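Local coordinates for protein GTN Reductase (PDB 5N6G) that probably reduces activated carbon-carbon double bonds as an FMN-dependent ene-reductase of the Old Yellow Enzyme family, and binds 2-phenylacrylic acid beside its flavin, at residues E6-G11 and K299-A304. Residues are numbered along the deposited sequence; the frame is centred on the assembly and turned at random.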
loop_
_atom_site.group_PDB
_atom_site.type_symbol
_atom_site.label_atom_id
_atom_site.label_comp_id
_atom_site.label_asym_id
_atom_site.label_seq_id
_atom_site.Cartn_x
_atom_site.Cartn_y
_atom_site.Cartn_z
ATOM N N GLU A 6 1.883 -18.617 -13.931
ATOM C CA GLU A 6 3.288 -18.798 -14.252
ATOM C C GLU A 6 4.146 -17.693 -13.650
ATOM O O GLU A 6 3.650 -16.635 -13.248
ATOM C CB GLU A 6 3.479 -18.865 -15.770
ATOM C CG GLU A 6 3.605 -17.551 -16.466
ATOM C CD GLU A 6 3.645 -17.715 -17.983
ATOM O OE1 GLU A 6 2.611 -18.102 -18.564
ATOM O OE2 GLU A 6 4.714 -17.478 -18.586
ATOM N N PRO A 7 5.452 -17.924 -13.546
ATOM C CA PRO A 7 6.321 -16.970 -12.845
ATOM C C PRO A 7 6.411 -15.627 -13.544
ATOM O O PRO A 7 6.081 -15.459 -14.721
ATOM C CB PRO A 7 7.688 -17.665 -12.832
ATOM C CG PRO A 7 7.410 -19.101 -13.117
ATOM C CD PRO A 7 6.177 -19.144 -13.944
ATOM N N ALA A 8 6.879 -14.650 -12.776
ATOM C CA ALA A 8 7.100 -13.312 -13.284
ATOM C C ALA A 8 8.322 -12.713 -12.614
ATOM O O ALA A 8 8.864 -13.258 -11.644
ATOM C CB ALA A 8 5.891 -12.420 -13.043
ATOM N N GLN A 9 8.738 -11.567 -13.139
ATOM C CA GLN A 9 9.880 -10.834 -12.616
ATOM C C GLN A 9 9.441 -9.403 -12.365
ATOM O O GLN A 9 8.893 -8.754 -13.262
ATOM C CB GLN A 9 11.055 -10.874 -13.607
ATOM C CG GLN A 9 12.364 -10.333 -13.041
ATOM C CD GLN A 9 13.026 -11.312 -12.091
ATOM O OE1 GLN A 9 12.824 -12.519 -12.192
ATOM N NE2 GLN A 9 13.849 -10.801 -11.187
ATOM N N ALA A 10 9.655 -8.917 -11.153
ATOM C CA ALA A 10 9.361 -7.527 -10.805
ATOM C C ALA A 10 10.699 -6.913 -10.426
ATOM O O ALA A 10 11.149 -7.080 -9.296
ATOM C CB ALA A 10 8.359 -7.429 -9.662
ATOM N N GLY A 11 11.346 -6.256 -11.371
ATOM C CA GLY A 11 12.659 -5.699 -11.091
ATOM C C GLY A 11 13.612 -6.809 -10.689
ATOM O O GLY A 11 13.830 -7.765 -11.443
ATOM N N LYS A 299 9.158 -0.622 -17.443
ATOM C CA LYS A 299 9.263 -2.067 -17.559
ATOM C C LYS A 299 8.871 -2.787 -16.275
ATOM O O LYS A 299 9.018 -4.013 -16.204
ATOM C CB LYS A 299 10.691 -2.440 -17.974
ATOM C CG LYS A 299 11.104 -1.913 -19.347
ATOM C CD LYS A 299 10.376 -2.617 -20.466
ATOM C CE LYS A 299 10.943 -2.246 -21.844
ATOM N NZ LYS A 299 10.659 -0.831 -22.264
ATOM N N GLY A 300 8.367 -2.065 -15.277
ATOM C CA GLY A 300 7.926 -2.688 -14.050
ATOM C C GLY A 300 6.761 -3.622 -14.291
ATOM O O GLY A 300 6.012 -3.500 -15.257
ATOM N N LEU A 301 6.601 -4.552 -13.365
ATOM C CA LEU A 301 5.459 -5.453 -13.399
ATOM C C LEU A 301 4.187 -4.658 -13.114
ATOM O O LEU A 301 4.128 -3.876 -12.159
ATOM C CB LEU A 301 5.644 -6.557 -12.349
ATOM C CG LEU A 301 4.710 -7.749 -12.479
ATOM C CD1 LEU A 301 5.121 -8.597 -13.658
ATOM C CD2 LEU A 301 4.713 -8.568 -11.193
ATOM N N TRP A 302 3.171 -4.842 -13.946
ATOM C CA TRP A 302 1.926 -4.093 -13.831
ATOM C C TRP A 302 0.929 -4.957 -13.058
ATOM O O TRP A 302 0.380 -5.928 -13.608
ATOM C CB TRP A 302 1.379 -3.741 -15.212
ATOM C CG TRP A 302 0.291 -2.732 -15.167
ATOM C CD1 TRP A 302 -1.058 -2.975 -15.156
ATOM C CD2 TRP A 302 0.440 -1.306 -15.106
ATOM N NE1 TRP A 302 -1.750 -1.789 -15.090
ATOM C CE2 TRP A 302 -0.855 -0.751 -15.062
ATOM C CE3 TRP A 302 1.542 -0.446 -15.101
ATOM C CZ2 TRP A 302 -1.076 0.621 -15.035
ATOM C CZ3 TRP A 302 1.325 0.903 -15.033
ATOM C CH2 TRP A 302 0.031 1.428 -14.995
ATOM N N ILE A 303 0.684 -4.584 -11.802
ATOM C CA ILE A 303 -0.130 -5.356 -10.871
ATOM C C ILE A 303 -1.439 -4.613 -10.699
ATOM O O ILE A 303 -1.437 -3.441 -10.327
ATOM C CB ILE A 303 0.549 -5.528 -9.500
ATOM C CG1 ILE A 303 1.955 -6.119 -9.629
ATOM C CG2 ILE A 303 -0.366 -6.343 -8.603
ATOM C CD1 ILE A 303 2.718 -6.153 -8.287
ATOM N N ALA A 304 -2.546 -5.286 -10.939
ATOM C CA ALA A 304 -3.848 -4.649 -10.851
ATOM C C ALA A 304 -4.627 -5.219 -9.683
ATOM O O ALA A 304 -4.463 -6.378 -9.318
ATOM C CB ALA A 304 -4.663 -4.852 -12.126
HETATM O O HOH W 1 10.375 -5.844 -14.064
#
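L301, at the start of the seventh strand of the (βα)8 TIM barrel, packs against A8 and A10 of the N-terminal β-hairpin formed by strands 8-10 and 13-15. The hairpin lies over the N-terminal end of the barrel strand, and the two short strand segments run almost at right angles (100°), their axes 7.6 Å apart. Apolar contacts carry most of the interface. With CG anti to the backbone N (chi1 -166°), the side chain runs back along the hairpin strand from A10 toward A8: CD1 meets CB of A8 at 3.9 Å and rests against the Q9 carbonyl, 3.8 Å from Q9 O, whereas CD2 lies 4.1 Å from CB of A10. The stem joins in, L301 CB approaching A10 CB to 3.9 Å. L15 on the second hairpin strand and F263 on the neighbouring barrel strand also touch L301. Polar linkage across the pair runs through one water, which accepts from G11 N at 2.9 Å and donates to K299 O at 3.1 Å, with a weak further bond to Q9 O. On the exposed side of the hairpin strand, Q9 folds forward along its own chain, and its NE2 donates to G11 O at 3.0 Å, the acceptor lying nearly in the Q9 amide plane.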